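Local structure of O-succinylbenzoate synthase (Thermosynechococcus elongatus BP-1, 3H7V) at residues W135-M140 with L164-S169; G159-L164 with K189-E194; V193-P198 with I216-S221; F240-A245 with Q264-S269. The protein converts 2-succinyl-6-hydroxy-2,4-cyclohexadiene-1-carboxylate to 2-succinylbenzoate with the aid of a divalent metal ion, a dehydration on the route to phylloquinone. All blocks are in the same frame, centred on the assembly; numbering follows the deposited sequence.

How the interactions relate
Successive strands of one parallel sheet bring their ends to a single magnesium ion, and the chain reaches it step by step. Interaction 1 closes the first loop, bringing 164-169 back beside 135-140 after helix 142-155. Interaction 2 opens on strand 161-165 before that loop is complete, so the two cross and share L164; interaction 2 closes its own loop round helix 172-185. Interaction 3 starts where interaction 2 ends, sharing V193 and E194, and returns through helix 202-211. Interaction 4 follows in series, pairing strands 239-242 and 266-268. Together they stitch one parallel sheet: interactions 1 to 3 meet at the magnesium ion, while K243 of interaction 4 forms a salt bridge with D219 of interaction 3.

Interaction 1. Residues W135-M140 with L164-S169; sequences WKVGVM and LDANGS. With MG (magnesium ion), chain B.
W135 and L164 lie on the same face of two parallel strands, where CD2 of the leucine meets the edge of the indole at CE3, 3.8 Å away. The neighbouring pair, K136 and D165, points to the other face, which carries the metal. Two nearly straight backbone bonds fix this register: D165 N gives to W135 O, and V137 N gives to D165 O at 2.9 Å.

D165 can be followed atom by atom. Its CB stands 4.1 Å from W135 O, and with CG anti to the backbone N (chi1 -162°) the carboxylate leads away from the 135-140 segment. OD1 accepts N167 N at 2.9 Å, on its anti side and tilted out of the carboxylate plane, an Asx turn, and also a proton from a water bound to the metal. OD2 binds the magnesium ion at 2.2 Å and takes a hydrogen bond from K134 NZ.

K136, predicted to be the proton donor, runs fully extended, and its CG passes 3.8 Å from N167 OD1. V137 CG2 packs against A166 CB at 4.0 Å. Beyond the strands a type I' turn runs from A166 to S169, where A166 O accepts both the backbone N and the OG of S169. This is a beta-alpha-beta unit: helix 142-155 connects the two strands and packs through E145 and I148 against W135, while strand 190-194 borders L164 and supplies E194 to the same metal.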
loop_
_atom_site.group_PDB
_atom_site.type_symbol
_atom_site.label_atom_id
_atom_site.label_comp_id
_atom_site.label_asym_id
_atom_site.label_seq_id
_atom_site.Cartn_x
_atom_site.Cartn_y
_atom_site.Cartn_z
ATOM N N TRP A 135 9.999 7.914 -7.981
ATOM C CA TRP A 135 10.843 9.003 -7.518
ATOM C C TRP A 135 10.007 10.066 -6.821
ATOM O O TRP A 135 8.940 10.457 -7.305
ATOM C CB TRP A 135 11.592 9.597 -8.717
ATOM C CG TRP A 135 12.497 10.743 -8.391
ATOM C CD1 TRP A 135 13.375 10.826 -7.350
ATOM C CD2 TRP A 135 12.647 11.954 -9.141
ATOM N NE1 TRP A 135 14.064 12.013 -7.406
ATOM C CE2 TRP A 135 13.638 12.725 -8.495
ATOM C CE3 TRP A 135 12.039 12.461 -10.297
ATOM C CZ2 TRP A 135 14.038 13.981 -8.968
ATOM C CZ3 TRP A 135 12.438 13.712 -10.770
ATOM C CH2 TRP A 135 13.430 14.456 -10.103
ATOM N N LYS A 136 10.499 10.510 -5.672
ATOM C CA LYS A 136 9.830 11.528 -4.870
ATOM C C LYS A 136 10.074 12.914 -5.460
ATOM O O LYS A 136 11.222 13.307 -5.690
ATOM C CB LYS A 136 10.359 11.468 -3.437
ATOM C CG LYS A 136 9.737 12.465 -2.476
ATOM C CD LYS A 136 10.313 12.259 -1.084
ATOM C CE LYS A 136 9.654 13.158 -0.057
ATOM N NZ LYS A 136 10.295 12.988 1.277
ATOM N N VAL A 137 8.992 13.646 -5.717
ATOM C CA VAL A 137 9.094 14.993 -6.265
ATOM C C VAL A 137 8.344 15.987 -5.378
ATOM O O VAL A 137 7.668 15.598 -4.424
ATOM C CB VAL A 137 8.544 15.072 -7.711
ATOM C CG1 VAL A 137 9.441 14.266 -8.649
ATOM C CG2 VAL A 137 7.115 14.549 -7.764
ATOM N N GLY A 138 8.470 17.269 -5.698
ATOM C CA GLY A 138 7.815 18.287 -4.898
ATOM C C GLY A 138 8.690 18.680 -3.720
ATOM O O GLY A 138 8.227 19.316 -2.769
ATOM N N VAL A 139 9.962 18.294 -3.785
ATOM C CA VAL A 139 10.921 18.602 -2.729
ATOM C C VAL A 139 11.765 19.809 -3.124
ATOM O O VAL A 139 11.987 20.710 -2.317
ATOM C CB VAL A 139 11.840 17.393 -2.449
ATOM C CG1 VAL A 139 12.899 17.761 -1.419
ATOM C CG2 VAL A 139 11.010 16.226 -1.951
HETATM N N MSE A 140 12.243 19.814 -4.364
HETATM C CA MSE A 140 13.034 20.931 -4.876
HETATM C C MSE A 140 12.098 21.746 -5.757
HETATM O O MSE A 140 10.909 21.449 -5.837
HETATM C CB MSE A 140 14.205 20.426 -5.716
HETATM C CG MSE A 140 15.173 19.523 -4.980
HETATM SE SE MSE A 140 16.509 18.883 -6.196
HETATM C CE MSE A 140 15.362 17.750 -7.254
ATOM N N LEU A 164 6.115 9.041 -10.456
ATOM C CA LEU A 164 6.545 10.238 -9.743
ATOM C C LEU A 164 5.580 10.393 -8.582
ATOM O O LEU A 164 4.366 10.342 -8.775
ATOM C CB LEU A 164 6.465 11.469 -10.646
ATOM C CG LEU A 164 7.255 11.427 -11.959
ATOM C CD1 LEU A 164 7.101 12.766 -12.672
ATOM C CD2 LEU A 164 8.727 11.141 -11.681
ATOM N N ASP A 165 6.097 10.567 -7.373
ATOM C CA ASP A 165 5.205 10.721 -6.232
ATOM C C ASP A 165 5.377 12.097 -5.602
ATOM O O ASP A 165 6.427 12.405 -5.035
ATOM C CB ASP A 165 5.478 9.638 -5.183
ATOM C CG ASP A 165 4.331 9.481 -4.202
ATOM O OD1 ASP A 165 3.582 10.461 -4.008
ATOM O OD2 ASP A 165 4.182 8.386 -3.617
ATOM N N ALA A 166 4.344 12.926 -5.711
ATOM C CA ALA A 166 4.394 14.268 -5.147
ATOM C C ALA A 166 3.900 14.311 -3.700
ATOM O O ALA A 166 3.997 15.344 -3.042
ATOM C CB ALA A 166 3.575 15.221 -6.004
ATOM N N ASN A 167 3.373 13.190 -3.213
ATOM C CA ASN A 167 2.863 13.100 -1.844
ATOM C C ASN A 167 1.890 14.232 -1.504
ATOM O O ASN A 167 1.836 14.697 -0.360
ATOM C CB ASN A 167 4.024 13.100 -0.842
ATOM C CG ASN A 167 4.966 11.927 -1.041
ATOM O OD1 ASN A 167 6.055 12.076 -1.594
ATOM N ND2 ASN A 167 4.544 10.747 -0.598
ATOM N N GLY A 168 1.125 14.656 -2.506
ATOM C CA GLY A 168 0.147 15.720 -2.340
ATOM C C GLY A 168 0.740 17.055 -1.941
ATOM O O GLY A 168 0.062 17.876 -1.317
ATOM N N SER A 169 1.990 17.295 -2.327
ATOM C CA SER A 169 2.674 18.526 -1.949
ATOM C C SER A 169 2.575 19.698 -2.920
ATOM O O SER A 169 2.962 20.815 -2.573
ATOM C CB SER A 169 4.154 18.234 -1.667
ATOM O OG SER A 169 4.855 17.921 -2.856
HETATM MG MG MG B . 2.468 7.556 -2.590
HETATM O O HOH W 1 7.177 14.578 -1.998
HETATM O O HOH W 2 6.062 20.826 -3.158
HETATM O O HOH W 3 1.435 9.307 -3.063
HETATM O O HOH W 4 2.882 8.470 -0.739
HETATM O O HOH W 5 3.795 6.015 -1.861
#

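Interaction 2. Residues G159-L164 with K189-E194; sequences GAKLRL and KIEYVE. With MG (magnesium ion), chain B.
The guanidinium of R163 lies almost parallel to the ring of Y192, with their planes 12° apart, and Y192 OH sits over one of its faces, offset toward the rim. At its edge, in plane, stands the carboxylate of E191. The tyrosine ring in turn has R163 CG over one face, a CH-pi contact of 3.9 Å to the centroid, and the backbone N of E194 at its edge.

R163 forms a salt bridge with E191, gripping it side-on with NE and NH2 both on OE1, at 2.6 and 2.9 Å. The arginine chain is extended from CG to NE and runs alongside the glutamate, both pointing the same way. R163 NH2 also gives a hydrogen bond to A293 O. Replacing R163 with a leucine would probably leave E191 OE1 without its two donors and strip the charged plane from beside Y192 OH.

The backbones join in parallel, L162 N to K189 O at one end and E194 N to L164 O at the other, both 2.6 Å. On the opposite face of the sheet L162 CD2 meets I190 CD1 at 3.9 Å, and L164 turns CD1 toward V193 CG2. Helices 142-155 and 172-185 pack over this apolar side.

Y192 OH gives a hydrogen bond to E194 OE1 at 3.2 Å, while E194 OE2 binds the magnesium ion at 1.9 Å. The two oxygens of E194 thus have separate tasks, and the tyrosine, itself lying against R163, probably acts as a second-shell residue that helps to orient a metal ligand.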
loop_
_atom_site.group_PDB
_atom_site.type_symbol
_atom_site.label_atom_id
_atom_site.label_comp_id
_atom_site.label_asym_id
_atom_site.label_seq_id
_atom_site.Cartn_x
_atom_site.Cartn_y
_atom_site.Cartn_z
ATOM N N GLY A 159 12.788 -0.044 -21.535
ATOM C CA GLY A 159 11.909 -0.913 -20.772
ATOM C C GLY A 159 11.627 -0.424 -19.364
ATOM O O GLY A 159 10.758 -0.962 -18.676
ATOM N N ALA A 160 12.362 0.590 -18.921
ATOM C CA ALA A 160 12.151 1.133 -17.583
ATOM C C ALA A 160 10.799 1.832 -17.496
ATOM O O ALA A 160 10.305 2.389 -18.483
ATOM C CB ALA A 160 13.273 2.119 -17.226
ATOM N N LYS A 161 10.201 1.785 -16.311
ATOM C CA LYS A 161 8.918 2.428 -16.050
ATOM C C LYS A 161 9.141 3.318 -14.837
ATOM O O LYS A 161 9.750 2.894 -13.859
ATOM C CB LYS A 161 7.842 1.377 -15.770
ATOM C CG LYS A 161 7.501 0.532 -16.994
ATOM C CD LYS A 161 6.452 -0.537 -16.700
ATOM C CE LYS A 161 7.028 -1.690 -15.888
ATOM N NZ LYS A 161 6.085 -2.849 -15.809
ATOM N N LEU A 162 8.650 4.551 -14.897
ATOM C CA LEU A 162 8.863 5.484 -13.802
ATOM C C LEU A 162 7.599 6.137 -13.269
ATOM O O LEU A 162 6.768 6.626 -14.036
ATOM C CB LEU A 162 9.834 6.581 -14.253
ATOM C CG LEU A 162 10.146 7.704 -13.261
ATOM C CD1 LEU A 162 10.914 7.146 -12.072
ATOM C CD2 LEU A 162 10.969 8.779 -13.966
ATOM N N ARG A 163 7.467 6.139 -11.948
ATOM C CA ARG A 163 6.338 6.771 -11.274
ATOM C C ARG A 163 6.903 7.979 -10.548
ATOM O O ARG A 163 8.042 7.950 -10.084
ATOM C CB ARG A 163 5.720 5.825 -10.241
ATOM C CG ARG A 163 5.144 4.560 -10.838
ATOM C CD ARG A 163 4.881 3.508 -9.780
ATOM N NE ARG A 163 4.353 2.296 -10.391
ATOM C CZ ARG A 163 4.144 1.151 -9.750
ATOM N NH1 ARG A 163 4.417 1.041 -8.455
ATOM N NH2 ARG A 163 3.670 0.107 -10.422
ATOM N N LEU A 164 6.115 9.041 -10.456
ATOM C CA LEU A 164 6.545 10.238 -9.743
ATOM C C LEU A 164 5.580 10.393 -8.582
ATOM O O LEU A 164 4.366 10.342 -8.775
ATOM C CB LEU A 164 6.465 11.469 -10.646
ATOM C CG LEU A 164 7.255 11.427 -11.959
ATOM C CD1 LEU A 164 7.101 12.766 -12.672
ATOM C CD2 LEU A 164 8.727 11.141 -11.681
ATOM N N LYS A 189 8.017 6.327 -20.698
ATOM C CA LYS A 189 8.501 5.682 -19.486
ATOM C C LYS A 189 7.761 6.136 -18.226
ATOM O O LYS A 189 7.896 5.505 -17.183
ATOM C CB LYS A 189 10.006 5.935 -19.312
ATOM C CG LYS A 189 10.894 5.162 -20.281
ATOM C CD LYS A 189 12.363 5.531 -20.111
ATOM C CE LYS A 189 13.245 4.708 -21.043
ATOM N NZ LYS A 189 14.663 5.158 -21.026
ATOM N N ILE A 190 6.991 7.220 -18.316
ATOM C CA ILE A 190 6.239 7.713 -17.153
ATOM C C ILE A 190 4.938 6.929 -16.981
ATOM O O ILE A 190 4.007 7.074 -17.776
ATOM C CB ILE A 190 5.878 9.216 -17.290
ATOM C CG1 ILE A 190 7.148 10.072 -17.369
ATOM C CG2 ILE A 190 5.022 9.650 -16.108
ATOM C CD1 ILE A 190 7.960 10.123 -16.084
ATOM N N GLU A 191 4.869 6.106 -15.939
ATOM C CA GLU A 191 3.672 5.309 -15.693
ATOM C C GLU A 191 2.541 6.179 -15.159
ATOM O O GLU A 191 1.402 6.072 -15.611
ATOM C CB GLU A 191 3.977 4.174 -14.709
ATOM C CG GLU A 191 2.875 3.122 -14.635
ATOM C CD GLU A 191 3.355 1.800 -14.067
ATOM O OE1 GLU A 191 3.663 1.736 -12.861
ATOM O OE2 GLU A 191 3.432 0.819 -14.835
ATOM N N TYR A 192 2.857 7.037 -14.196
ATOM C CA TYR A 192 1.866 7.944 -13.625
ATOM C C TYR A 192 2.468 8.874 -12.594
ATOM O O TYR A 192 3.611 8.696 -12.171
ATOM C CB TYR A 192 0.702 7.168 -12.978
ATOM C CG TYR A 192 1.056 6.229 -11.828
ATOM C CD1 TYR A 192 0.873 4.851 -11.954
ATOM C CD2 TYR A 192 1.509 6.721 -10.598
ATOM C CE1 TYR A 192 1.122 3.983 -10.885
ATOM C CE2 TYR A 192 1.763 5.862 -9.523
ATOM C CZ TYR A 192 1.563 4.496 -9.675
ATOM O OH TYR A 192 1.780 3.652 -8.608
ATOM N N VAL A 193 1.696 9.884 -12.216
ATOM C CA VAL A 193 2.110 10.819 -11.183
ATOM C C VAL A 193 1.208 10.462 -10.010
ATOM O O VAL A 193 -0.014 10.480 -10.133
ATOM C CB VAL A 193 1.874 12.289 -11.585
ATOM C CG1 VAL A 193 2.148 13.192 -10.395
ATOM C CG2 VAL A 193 2.794 12.665 -12.734
ATOM N N GLU A 194 1.816 10.115 -8.883
ATOM C CA GLU A 194 1.066 9.719 -7.698
ATOM C C GLU A 194 0.732 10.914 -6.806
ATOM O O GLU A 194 1.613 11.688 -6.440
ATOM C CB GLU A 194 1.878 8.680 -6.910
ATOM C CG GLU A 194 1.070 7.812 -5.941
ATOM C CD GLU A 194 1.858 6.609 -5.431
ATOM O OE1 GLU A 194 2.140 5.687 -6.226
ATOM O OE2 GLU A 194 2.200 6.583 -4.234
HETATM MG MG MG B . 2.468 7.556 -2.590
HETATM O O HOH W 6 4.868 -1.443 -13.171
HETATM O O HOH W 7 3.206 -1.546 -15.431
HETATM O O HOH W 3 1.435 9.307 -3.063
HETATM O O HOH W 4 2.882 8.470 -0.739
HETATM O O HOH W 5 3.795 6.015 -1.861
#

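Interaction 3. Residues V193-P198 with I216-S221; sequences VEQPLP and IALDES. With MG (magnesium ion), chain B.
E194 and D219 both carry CG anti to the backbone N (chi1 -159° and -179°), which sends their carboxylates, from the end of strand 190-194 and from the loop just after strand 216-218, to one magnesium ion. The two carboxylate planes stand nearly perpendicular, 87° apart. D219 OD2 binds the ion at 2.0 Å and comes within 2.8 Å of E194 OE2, a closeness probably made tolerable by the shared cation.

Q195 bends at chi2, folding its amide toward the turn after strand 216-218. There OE1 accepts two backbone donors: D219 N, nearly straight on at 2.9 Å, and S221 N from above the carbonyl plane. NE2 gives to S221 OG at 2.8 Å and to L197 O within its own segment, so that bonds at both ends fix the rotation of the amide. Next in the chain, P196 CD presses tightly on I216 CG2, and Q195 N gives to A217 O.

E220 joins through water, its two carboxylate oxygens each accepting from a different metal-bound water. D219 OD1 forms a salt bridge with K243, the predicted proton acceptor. Three carboxylates bind the ion once D165 is counted, as expected of the enolase superfamily; their gathered negative charge is probably offset by the magnesium ion and nearby lysines.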
loop_
_atom_site.group_PDB
_atom_site.type_symbol
_atom_site.label_atom_id
_atom_site.label_comp_id
_atom_site.label_asym_id
_atom_site.label_seq_id
_atom_site.Cartn_x
_atom_site.Cartn_y
_atom_site.Cartn_z
ATOM N N VAL A 193 1.696 9.884 -12.216
ATOM C CA VAL A 193 2.110 10.819 -11.183
ATOM C C VAL A 193 1.208 10.462 -10.010
ATOM O O VAL A 193 -0.014 10.480 -10.133
ATOM C CB VAL A 193 1.874 12.289 -11.585
ATOM C CG1 VAL A 193 2.148 13.192 -10.395
ATOM C CG2 VAL A 193 2.794 12.665 -12.734
ATOM N N GLU A 194 1.816 10.115 -8.883
ATOM C CA GLU A 194 1.066 9.719 -7.698
ATOM C C GLU A 194 0.732 10.914 -6.806
ATOM O O GLU A 194 1.613 11.688 -6.440
ATOM C CB GLU A 194 1.878 8.680 -6.910
ATOM C CG GLU A 194 1.070 7.812 -5.941
ATOM C CD GLU A 194 1.858 6.609 -5.431
ATOM O OE1 GLU A 194 2.140 5.687 -6.226
ATOM O OE2 GLU A 194 2.200 6.583 -4.234
ATOM N N GLN A 195 -0.553 11.053 -6.485
ATOM C CA GLN A 195 -1.070 12.113 -5.613
ATOM C C GLN A 195 -0.461 13.500 -5.856
ATOM O O GLN A 195 0.239 14.044 -5.004
ATOM C CB GLN A 195 -0.864 11.708 -4.147
ATOM C CG GLN A 195 -1.784 12.398 -3.144
ATOM C CD GLN A 195 -3.221 11.916 -3.231
ATOM O OE1 GLN A 195 -3.485 10.712 -3.279
ATOM N NE2 GLN A 195 -4.164 12.857 -3.237
ATOM N N PRO A 196 -0.741 14.105 -7.022
ATOM C CA PRO A 196 -0.175 15.434 -7.289
ATOM C C PRO A 196 -0.662 16.514 -6.325
ATOM O O PRO A 196 0.080 17.437 -5.992
ATOM C CB PRO A 196 -0.591 15.704 -8.738
ATOM C CG PRO A 196 -1.862 14.896 -8.888
ATOM C CD PRO A 196 -1.503 13.612 -8.180
ATOM N N LEU A 197 -1.904 16.387 -5.868
ATOM C CA LEU A 197 -2.490 17.363 -4.946
ATOM C C LEU A 197 -2.947 16.680 -3.664
ATOM O O LEU A 197 -3.149 15.467 -3.637
ATOM C CB LEU A 197 -3.703 18.036 -5.598
ATOM C CG LEU A 197 -3.485 18.773 -6.921
ATOM C CD1 LEU A 197 -4.833 19.186 -7.498
ATOM C CD2 LEU A 197 -2.602 19.988 -6.696
ATOM N N PRO A 198 -3.116 17.452 -2.581
ATOM C CA PRO A 198 -3.565 16.855 -1.320
ATOM C C PRO A 198 -5.008 16.366 -1.461
ATOM O O PRO A 198 -5.772 16.874 -2.282
ATOM C CB PRO A 198 -3.412 17.998 -0.321
ATOM C CG PRO A 198 -3.633 19.218 -1.166
ATOM C CD PRO A 198 -2.867 18.897 -2.427
ATOM N N ILE A 216 -2.721 9.686 -13.625
ATOM C CA ILE A 216 -2.609 10.095 -12.232
ATOM C C ILE A 216 -3.063 8.956 -11.324
ATOM O O ILE A 216 -4.006 8.228 -11.648
ATOM C CB ILE A 216 -3.475 11.347 -11.951
ATOM C CG1 ILE A 216 -3.029 12.491 -12.866
ATOM C CG2 ILE A 216 -3.364 11.754 -10.483
ATOM C CD1 ILE A 216 -3.808 13.781 -12.665
ATOM N N ALA A 217 -2.381 8.797 -10.194
ATOM C CA ALA A 217 -2.725 7.754 -9.239
ATOM C C ALA A 217 -3.088 8.343 -7.885
ATOM O O ALA A 217 -2.451 9.285 -7.412
ATOM C CB ALA A 217 -1.559 6.774 -9.069
ATOM N N LEU A 218 -4.117 7.781 -7.264
ATOM C CA LEU A 218 -4.536 8.226 -5.944
ATOM C C LEU A 218 -3.869 7.311 -4.924
ATOM O O LEU A 218 -3.841 6.091 -5.099
ATOM C CB LEU A 218 -6.053 8.123 -5.800
ATOM C CG LEU A 218 -6.856 9.022 -6.735
ATOM C CD1 LEU A 218 -8.328 8.701 -6.582
ATOM C CD2 LEU A 218 -6.581 10.485 -6.421
ATOM N N ASP A 219 -3.327 7.899 -3.865
ATOM C CA ASP A 219 -2.670 7.115 -2.818
ATOM C C ASP A 219 -3.224 7.604 -1.487
ATOM O O ASP A 219 -4.078 6.951 -0.889
ATOM C CB ASP A 219 -1.150 7.311 -2.891
ATOM C CG ASP A 219 -0.396 6.494 -1.848
ATOM O OD1 ASP A 219 -1.032 5.695 -1.132
ATOM O OD2 ASP A 219 0.842 6.653 -1.748
ATOM N N GLU A 220 -2.758 8.766 -1.044
ATOM C CA GLU A 220 -3.232 9.347 0.207
ATOM C C GLU A 220 -4.755 9.510 0.186
ATOM O O GLU A 220 -5.418 9.439 1.235
ATOM C CB GLU A 220 -2.565 10.707 0.446
ATOM C CG GLU A 220 -1.132 10.633 0.975
ATOM C CD GLU A 220 -0.076 10.421 -0.099
ATOM O OE1 GLU A 220 -0.426 10.173 -1.271
ATOM O OE2 GLU A 220 1.128 10.501 0.243
ATOM N N SER A 221 -5.309 9.715 -1.009
ATOM C CA SER A 221 -6.754 9.884 -1.175
ATOM C C SER A 221 -7.558 8.601 -1.003
ATOM O O SER A 221 -8.764 8.654 -0.752
ATOM C CB SER A 221 -7.075 10.458 -2.559
ATOM O OG SER A 221 -6.745 11.831 -2.646
HETATM MG MG MG B . 2.468 7.556 -2.590
HETATM O O HOH W 3 1.435 9.307 -3.063
HETATM O O HOH W 4 2.882 8.470 -0.739
HETATM O O HOH W 5 3.795 6.015 -1.861
#

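Interaction 4. Residues F240-A245 with Q264-S269; sequences FVIKTA and QRLVFS
Four backbone hydrogen bonds join F240-A245 to Q264-S269 in parallel. F240 N gives to R265 O and V267 N to F240 O; I242 N then gives to V267 O at 2.8 Å, and S269 N to I242 O. The strand axes run 29° apart.

Apolar contacts fall on both faces. On one, L266 CD2 touches both F240 CB, at 3.9 Å, and I242 CG1, at 4.0 Å, while F268 CD1 reaches I242 CB. On the other, V241 CG2 lies 4.5 Å from V267 CB. Two hydroxyl oxygens meet carbon: T244 OG1 at the edge of the F268 ring, 3.5 Å from CD1, and S269 OG, 3.4 Å from V241 CG1.

These are neighbouring strands of the parallel barrel of the enolase superfamily's C-terminal domain. The face bearing F240 and I242 packs on helix 225-233, whereas V241 points inward to E194 and D219, beside the metal site.

The polar contacts gather where the strands end. K243, predicted to be the proton acceptor, bends at chi2 and chi3 (71° and 64°), which curls its amine back to V241 O at 2.8 Å; NZ also forms a salt bridge with D219 OD1 and a hydrogen bond with V222 O. A methionine at K243 would probably leave D219 OD1 without its charged mate and V241 O without this donor. Two waters link the segments: one gives protons to I242 O and S269 O and accepts from T244 N at 2.9 Å, the other joins A245 N to S269 O.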
loop_
_atom_site.group_PDB
_atom_site.type_symbol
_atom_site.label_atom_id
_atom_site.label_comp_id
_atom_site.label_asym_id
_atom_site.label_seq_id
_atom_site.Cartn_x
_atom_site.Cartn_y
_atom_site.Cartn_z
ATOM N N PHE A 240 -5.422 3.543 -8.812
ATOM C CA PHE A 240 -5.746 3.485 -7.388
ATOM C C PHE A 240 -4.616 2.716 -6.724
ATOM O O PHE A 240 -4.338 1.585 -7.115
ATOM C CB PHE A 240 -7.029 2.686 -7.140
ATOM C CG PHE A 240 -8.276 3.316 -7.688
ATOM C CD1 PHE A 240 -9.043 4.169 -6.905
ATOM C CD2 PHE A 240 -8.706 3.021 -8.976
ATOM C CE1 PHE A 240 -10.233 4.717 -7.397
ATOM C CE2 PHE A 240 -9.891 3.564 -9.479
ATOM C CZ PHE A 240 -10.653 4.410 -8.686
ATOM N N VAL A 241 -3.960 3.319 -5.741
ATOM C CA VAL A 241 -2.898 2.628 -5.020
ATOM C C VAL A 241 -3.596 1.991 -3.820
ATOM O O VAL A 241 -4.032 2.679 -2.897
ATOM C CB VAL A 241 -1.801 3.608 -4.556
ATOM C CG1 VAL A 241 -0.786 2.883 -3.674
ATOM C CG2 VAL A 241 -1.100 4.201 -5.785
ATOM N N ILE A 242 -3.726 0.671 -3.856
ATOM C CA ILE A 242 -4.407 -0.057 -2.793
ATOM C C ILE A 242 -3.471 -0.570 -1.703
ATOM O O ILE A 242 -2.541 -1.325 -1.983
ATOM C CB ILE A 242 -5.168 -1.287 -3.365
ATOM C CG1 ILE A 242 -6.155 -0.851 -4.462
ATOM C CG2 ILE A 242 -5.897 -2.024 -2.235
ATOM C CD1 ILE A 242 -7.268 0.086 -3.994
ATOM N N LYS A 243 -3.718 -0.154 -0.462
ATOM C CA LYS A 243 -2.943 -0.644 0.676
ATOM C C LYS A 243 -3.887 -1.665 1.293
ATOM O O LYS A 243 -4.712 -1.332 2.142
ATOM C CB LYS A 243 -2.650 0.478 1.675
ATOM C CG LYS A 243 -1.484 1.385 1.280
ATOM C CD LYS A 243 -1.826 2.297 0.099
ATOM C CE LYS A 243 -2.941 3.272 0.457
ATOM N NZ LYS A 243 -3.267 4.185 -0.683
ATOM N N THR A 244 -3.767 -2.909 0.843
ATOM C CA THR A 244 -4.644 -3.982 1.293
ATOM C C THR A 244 -4.794 -4.133 2.804
ATOM O O THR A 244 -5.892 -4.384 3.293
ATOM C CB THR A 244 -4.201 -5.317 0.659
ATOM O OG1 THR A 244 -4.162 -5.156 -0.763
ATOM C CG2 THR A 244 -5.181 -6.434 0.993
ATOM N N ALA A 245 -3.702 -3.976 3.544
ATOM C CA ALA A 245 -3.757 -4.108 4.998
ATOM C C ALA A 245 -4.604 -3.042 5.698
ATOM O O ALA A 245 -5.018 -3.237 6.841
ATOM C CB ALA A 245 -2.339 -4.085 5.570
ATOM N N GLN A 264 -6.857 -3.354 -14.188
ATOM C CA GLN A 264 -5.658 -2.766 -14.769
ATOM C C GLN A 264 -5.274 -1.441 -14.120
ATOM O O GLN A 264 -4.136 -0.999 -14.239
ATOM C CB GLN A 264 -5.858 -2.593 -16.282
ATOM C CG GLN A 264 -4.620 -2.163 -17.065
ATOM C CD GLN A 264 -4.391 -0.667 -17.038
ATOM O OE1 GLN A 264 -5.332 0.111 -16.886
ATOM N NE2 GLN A 264 -3.140 -0.255 -17.210
ATOM N N ARG A 265 -6.213 -0.814 -13.417
ATOM C CA ARG A 265 -5.930 0.460 -12.769
ATOM C C ARG A 265 -5.457 0.339 -11.323
ATOM O O ARG A 265 -5.316 1.346 -10.631
ATOM C CB ARG A 265 -7.164 1.365 -12.811
ATOM C CG ARG A 265 -7.516 1.895 -14.194
ATOM C CD ARG A 265 -6.341 2.604 -14.851
ATOM N NE ARG A 265 -6.785 3.523 -15.895
ATOM C CZ ARG A 265 -6.056 3.880 -16.949
ATOM N NH1 ARG A 265 -4.833 3.391 -17.113
ATOM N NH2 ARG A 265 -6.551 4.729 -17.841
ATOM N N LEU A 266 -5.211 -0.881 -10.863
ATOM C CA LEU A 266 -4.766 -1.078 -9.491
ATOM C C LEU A 266 -3.267 -1.286 -9.346
ATOM O O LEU A 266 -2.623 -1.916 -10.188
ATOM C CB LEU A 266 -5.461 -2.289 -8.867
ATOM C CG LEU A 266 -6.986 -2.329 -8.832
ATOM C CD1 LEU A 266 -7.429 -3.566 -8.062
ATOM C CD2 LEU A 266 -7.526 -1.071 -8.167
ATOM N N VAL A 267 -2.730 -0.746 -8.258
ATOM C CA VAL A 267 -1.325 -0.900 -7.899
ATOM C C VAL A 267 -1.394 -1.253 -6.418
ATOM O O VAL A 267 -1.944 -0.492 -5.624
ATOM C CB VAL A 267 -0.524 0.403 -8.072
ATOM C CG1 VAL A 267 0.920 0.188 -7.622
ATOM C CG2 VAL A 267 -0.554 0.842 -9.530
ATOM N N PHE A 268 -0.865 -2.416 -6.051
ATOM C CA PHE A 268 -0.890 -2.852 -4.659
ATOM C C PHE A 268 0.374 -2.403 -3.949
ATOM O O PHE A 268 1.482 -2.714 -4.384
ATOM C CB PHE A 268 -1.035 -4.374 -4.602
ATOM C CG PHE A 268 -2.372 -4.867 -5.088
ATOM C CD1 PHE A 268 -3.465 -4.914 -4.232
ATOM C CD2 PHE A 268 -2.549 -5.235 -6.418
ATOM C CE1 PHE A 268 -4.719 -5.318 -4.694
ATOM C CE2 PHE A 268 -3.798 -5.639 -6.889
ATOM C CZ PHE A 268 -4.886 -5.681 -6.025
ATOM N N SER A 269 0.208 -1.666 -2.854
ATOM C CA SER A 269 1.359 -1.150 -2.134
ATOM C C SER A 269 1.375 -1.430 -0.641
ATOM O O SER A 269 0.376 -1.839 -0.054
ATOM C CB SER A 269 1.477 0.353 -2.388
ATOM O OG SER A 269 1.680 0.594 -3.773
HETATM O O HOH W 8 -1.513 -3.825 -0.820
HETATM O O HOH W 9 -0.986 -2.825 2.619
#